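Local coordinates for protein glycoside Hydrolase (Bacteroides uniformis, PDB 5T99) that probably hydrolyses galactosides released from agarose in the gut, as a family 2 glycoside hydrolase that binds the inhibitor d-galacto-isofagomine in its active site, at residues A[788-793]-A[802-807]; A[334-339]-A[588-593]. One frame throughout, in Å; residues are numbered along the deposited sequence.

Contact 1. Residues A[788-793]-A[802-807]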
loop_
_atom_site.group_PDB
_atom_site.type_symbol
_atom_site.label_atom_id
_atom_site.label_comp_id
_atom_site.label_asym_id
_atom_site.label_seq_id
_atom_site.Cartn_x
_atom_site.Cartn_y
_atom_site.Cartn_z
ATOM N N CYS A 788 12.808 1.383 18.999
ATOM C CA CYS A 788 11.578 2.073 18.692
ATOM C C CYS A 788 11.876 3.044 17.534
ATOM O O CYS A 788 12.965 2.996 16.947
ATOM C CB CYS A 788 10.995 2.732 19.951
ATOM S SG CYS A 788 11.939 4.083 20.671
ATOM N N MET A 789 10.911 3.878 17.168
ATOM C CA MET A 789 10.994 4.620 15.914
ATOM C C MET A 789 10.367 5.980 16.089
ATOM O O MET A 789 9.193 6.072 16.443
ATOM C CB MET A 789 10.267 3.843 14.809
ATOM C CG MET A 789 10.246 4.511 13.434
ATOM S SD MET A 789 11.846 4.533 12.611
ATOM C CE MET A 789 12.109 2.771 12.361
ATOM N N LEU A 790 11.158 7.016 15.823
ATOM C CA LEU A 790 10.707 8.395 15.885
ATOM C C LEU A 790 10.449 8.871 14.464
ATOM O O LEU A 790 11.253 8.618 13.572
ATOM C CB LEU A 790 11.792 9.274 16.535
ATOM C CG LEU A 790 11.526 10.783 16.527
ATOM C CD1 LEU A 790 10.331 11.105 17.402
ATOM C CD2 LEU A 790 12.746 11.564 16.982
ATOM N N ILE A 791 9.351 9.595 14.264
ATOM C CA ILE A 791 9.022 10.131 12.947
ATOM C C ILE A 791 8.932 11.647 13.037
ATOM O O ILE A 791 8.116 12.176 13.772
ATOM C CB ILE A 791 7.707 9.521 12.385
ATOM C CG1 ILE A 791 7.791 7.986 12.376
ATOM C CG2 ILE A 791 7.453 10.018 10.963
ATOM C CD1 ILE A 791 6.474 7.279 12.121
ATOM N N VAL A 792 9.772 12.346 12.287
ATOM C CA VAL A 792 9.679 13.805 12.212
ATOM C C VAL A 792 9.236 14.231 10.819
ATOM O O VAL A 792 9.289 13.446 9.892
ATOM C CB VAL A 792 10.983 14.522 12.656
ATOM C CG1 VAL A 792 11.330 14.129 14.086
ATOM C CG2 VAL A 792 12.157 14.256 11.709
ATOM N N GLN A 793 8.778 15.477 10.714
ATOM C CA GLN A 793 8.183 16.024 9.506
ATOM C C GLN A 793 8.619 17.464 9.300
ATOM O O GLN A 793 8.697 18.224 10.254
ATOM C CB GLN A 793 6.667 15.984 9.620
ATOM C CG GLN A 793 5.932 16.339 8.336
ATOM C CD GLN A 793 4.463 15.977 8.398
ATOM O OE1 GLN A 793 3.979 15.138 7.632
ATOM N NE2 GLN A 793 3.744 16.609 9.305
ATOM N N MET A 802 16.793 20.725 11.474
ATOM C CA MET A 802 15.822 20.237 12.434
ATOM C C MET A 802 16.638 19.421 13.419
ATOM O O MET A 802 17.290 18.452 13.022
ATOM C CB MET A 802 14.778 19.381 11.734
ATOM C CG MET A 802 13.793 18.717 12.678
ATOM S SD MET A 802 12.448 17.763 11.949
ATOM C CE MET A 802 12.847 17.692 10.201
ATOM N N ASN A 803 16.603 19.816 14.692
ATOM C CA ASN A 803 17.460 19.223 15.731
ATOM C C ASN A 803 16.668 18.332 16.657
ATOM O O ASN A 803 15.735 18.787 17.307
ATOM C CB ASN A 803 18.147 20.320 16.541
ATOM C CG ASN A 803 18.940 21.265 15.663
ATOM O OD1 ASN A 803 18.698 22.473 15.664
ATOM N ND2 ASN A 803 19.866 20.715 14.878
ATOM N N ILE A 804 17.058 17.061 16.709
ATOM C CA ILE A 804 16.369 16.055 17.504
ATOM C C ILE A 804 17.193 15.754 18.752
ATOM O O ILE A 804 18.416 15.668 18.685
ATOM C CB ILE A 804 16.184 14.732 16.722
ATOM C CG1 ILE A 804 15.729 14.983 15.271
ATOM C CG2 ILE A 804 15.231 13.798 17.455
ATOM C CD1 ILE A 804 14.536 15.901 15.101
ATOM N N THR A 805 16.502 15.570 19.874
ATOM C CA THR A 805 17.119 15.133 21.124
ATOM C C THR A 805 16.295 13.982 21.695
ATOM O O THR A 805 15.083 14.104 21.843
ATOM C CB THR A 805 17.205 16.303 22.126
ATOM O OG1 THR A 805 18.068 17.313 21.590
ATOM C CG2 THR A 805 17.744 15.848 23.482
ATOM N N ALA A 806 16.963 12.867 21.989
ATOM C CA ALA A 806 16.325 11.687 22.576
ATOM C C ALA A 806 16.968 11.384 23.921
ATOM O O ALA A 806 18.184 11.185 24.000
ATOM C CB ALA A 806 16.445 10.486 21.650
ATOM N N THR A 807 16.137 11.356 24.963
ATOM C CA THR A 807 16.561 11.153 26.343
ATOM C C THR A 807 15.807 9.976 26.927
ATOM O O THR A 807 14.739 9.607 26.437
ATOM C CB THR A 807 16.262 12.388 27.214
ATOM O OG1 THR A 807 14.851 12.602 27.293
ATOM C CG2 THR A 807 16.909 13.632 26.632
#
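Val792 and Met802 meet tip to tip between two facing beta sheets. From Met802 CB the chain runs out extended, CG anti to the backbone N (chi1 174°), and this carries the sulfur across the gap. SD touches Val792 twice, lying 3.5 Å from CG2 and 3.6 Å from CB of that valine. Beyond it the chain bends, and Met802 CE stays near the same methyl, 3.8 Å from Val792 CG2, with Gln793 O at the edge of contact. The other branch of the valine turns to the next inward residue: Val792 CG1 meets Ile804 CD1 end on at 3.8 Å. The side chains of Ile804 and Leu790 slide past each other in opposite directions, with Ile804 CG2 3.4 Å from Leu790 CD2. The strands run nearly antiparallel, at 159°, with axes 9.6 Å apart, the spacing of sheets packed face to face as a beta sandwich. Phe762 and Val765 of one sheet and Phe754 and Val756 of the other extend the apolar layer. An alanine in place of Met802 would probably leave Val792 CG2 without its sulfur and methyl partners and open a gap beside Gln793. With the side-chain contacts between the segments all apolar, the two sheets are held here by close fit and burial.

Contact 2. Residues A[334-339]-A[588-593]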
loop_
_atom_site.group_PDB
_atom_site.type_symbol
_atom_site.label_atom_id
_atom_site.label_comp_id
_atom_site.label_asym_id
_atom_site.label_seq_id
_atom_site.Cartn_x
_atom_site.Cartn_y
_atom_site.Cartn_z
ATOM N N LEU A 334 7.108 0.470 0.530
ATOM C CA LEU A 334 7.395 -0.248 -0.717
ATOM C C LEU A 334 8.887 -0.533 -0.914
ATOM O O LEU A 334 9.250 -1.625 -1.375
ATOM C CB LEU A 334 6.805 0.506 -1.921
ATOM C CG LEU A 334 5.268 0.577 -1.912
ATOM C CD1 LEU A 334 4.766 1.463 -3.029
ATOM C CD2 LEU A 334 4.648 -0.807 -2.043
ATOM N N GLN A 335 9.742 0.424 -0.538
ATOM C CA GLN A 335 11.199 0.236 -0.600
ATOM C C GLN A 335 11.676 -0.928 0.277
ATOM O O GLN A 335 12.508 -1.747 -0.146
ATOM C CB GLN A 335 11.922 1.501 -0.163
ATOM C CG GLN A 335 11.911 2.608 -1.197
ATOM C CD GLN A 335 12.501 3.903 -0.667
ATOM O OE1 GLN A 335 12.540 4.141 0.547
ATOM N NE2 GLN A 335 12.962 4.754 -1.580
ATOM N N ILE A 336 11.140 -0.986 1.495
ATOM C CA ILE A 336 11.467 -2.073 2.428
ATOM C C ILE A 336 10.993 -3.407 1.850
ATOM O O ILE A 336 11.744 -4.384 1.846
ATOM C CB ILE A 336 10.938 -1.775 3.855
ATOM C CG1 ILE A 336 11.802 -0.669 4.489
ATOM C CG2 ILE A 336 10.953 -3.013 4.739
ATOM C CD1 ILE A 336 11.186 -0.009 5.704
ATOM N N MET A 337 9.782 -3.433 1.307
ATOM C CA MET A 337 9.312 -4.631 0.597
ATOM C C MET A 337 10.233 -5.018 -0.585
ATOM O O MET A 337 10.576 -6.201 -0.729
ATOM C CB MET A 337 7.848 -4.478 0.173
ATOM C CG MET A 337 6.869 -4.429 1.340
ATOM S SD MET A 337 6.728 -5.998 2.236
ATOM C CE MET A 337 7.898 -5.757 3.573
ATOM N N LYS A 338 10.691 -4.052 -1.382
ATOM C CA LYS A 338 11.632 -4.375 -2.483
ATOM C C LYS A 338 12.973 -4.957 -1.985
ATOM O O LYS A 338 13.562 -5.804 -2.662
ATOM C CB LYS A 338 11.858 -3.185 -3.427
ATOM C CG LYS A 338 10.736 -3.021 -4.442
ATOM C CD LYS A 338 10.703 -1.644 -5.100
ATOM C CE LYS A 338 11.883 -1.382 -6.039
ATOM N NZ LYS A 338 11.985 -2.385 -7.117
ATOM N N GLU A 339 13.420 -4.537 -0.798
ATOM C CA GLU A 339 14.619 -5.113 -0.164
ATOM C C GLU A 339 14.432 -6.578 0.231
ATOM O O GLU A 339 15.383 -7.361 0.196
ATOM C CB GLU A 339 15.067 -4.270 1.044
ATOM C CG GLU A 339 15.802 -2.996 0.630
ATOM C CD GLU A 339 15.963 -1.986 1.755
ATOM O OE1 GLU A 339 15.967 -2.368 2.955
ATOM O OE2 GLU A 339 16.091 -0.782 1.424
ATOM N N GLY A 588 2.663 -9.560 9.840
ATOM C CA GLY A 588 3.670 -8.864 9.052
ATOM C C GLY A 588 5.041 -9.505 9.117
ATOM O O GLY A 588 5.476 -9.940 10.183
ATOM N N ALA A 589 5.708 -9.587 7.967
ATOM C CA ALA A 589 7.132 -9.913 7.924
ATOM C C ALA A 589 7.973 -8.758 8.489
ATOM O O ALA A 589 9.070 -8.973 9.016
ATOM C CB ALA A 589 7.550 -10.225 6.500
ATOM N N VAL A 590 7.449 -7.543 8.354
ATOM C CA VAL A 590 8.045 -6.331 8.892
ATOM C C VAL A 590 7.023 -5.781 9.874
ATOM O O VAL A 590 5.820 -5.865 9.616
ATOM C CB VAL A 590 8.342 -5.324 7.751
ATOM C CG1 VAL A 590 8.885 -4.004 8.275
ATOM C CG2 VAL A 590 9.337 -5.927 6.757
ATOM N N ASP A 591 7.487 -5.237 11.002
ATOM C CA ASP A 591 6.580 -4.740 12.053
ATOM C C ASP A 591 5.923 -3.419 11.659
ATOM O O ASP A 591 6.276 -2.813 10.640
ATOM C CB ASP A 591 7.285 -4.679 13.435
ATOM C CG ASP A 591 8.120 -3.397 13.663
ATOM O OD1 ASP A 591 8.079 -2.423 12.874
ATOM O OD2 ASP A 591 8.827 -3.364 14.683
ATOM N N LEU A 592 4.989 -2.965 12.483
ATOM C CA LEU A 592 4.153 -1.794 12.174
ATOM C C LEU A 592 4.908 -0.468 11.993
ATOM O O LEU A 592 4.397 0.447 11.334
ATOM C CB LEU A 592 3.112 -1.633 13.276
ATOM C CG LEU A 592 1.918 -0.704 13.097
ATOM C CD1 LEU A 592 1.005 -1.232 12.000
ATOM C CD2 LEU A 592 1.174 -0.589 14.424
ATOM N N CYS A 593 6.101 -0.343 12.579
ATOM C CA CYS A 593 6.910 0.881 12.420
ATOM C C CYS A 593 8.036 0.714 11.373
ATOM O O CYS A 593 8.882 1.593 11.213
ATOM C CB CYS A 593 7.447 1.368 13.784
ATOM S SG CYS A 593 8.752 0.351 14.516
#
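Val590 presents one methyl, CG2, to two residues of the helical segment 334-339 and has the largest share of the buried surface. Met337 CE comes closest, 3.5 Å from Val590 CG2, the two side chains sliding past each other in opposite directions. The methionine chain is bent at chi2 (-68°) and again at chi3, which brings CE round to the valine. Ile336 heads for the loop directly and crosses the valine at a slant; its CG2, set anti to the backbone N, is the branch that meets Val590 CG2 at 3.9 Å. The segment lies on helix 327-339, one of the helices packed round the strands of the TIM barrel of this family 2 hydrolase, and the loop 588-593 leads from the barrel strand 549-552 towards the helix 598-607. Phe556 touches both Met337 and Val590, while Phe600 of the helix 598-607 also packs on the valine. Just past Val590 the loop is shaped by an Asx turn, in which Cys593 N donates to Asp591 OD1 at 2.9 Å from above the carboxylate plane, 49° out of it. The other oxygen of Asp591, OD2, is in a salt bridge with Arg502.

From the N terminus, the chain enters contact 2 at residues 334-339, on a helix of the barrel, and returns to it at 588-593 after a long excursion through much of the barrel, including the strands from 344-346 to 549-552. Only after contact 2 has closed does the chain reach contact 1, where 788-793 and 802-807 are joined by a short loop in the C-terminal beta domain. The two closures thus follow in series, neither nesting nor crossing. Their centres lie 21 Å apart, yet they touch: Met789 CE packs 3.6 Å from Cys593 O. Contact 2 ties a helix to a late barrel loop, contact 1 joins two sheets, and the Met789 packing brings the beta domain against that loop.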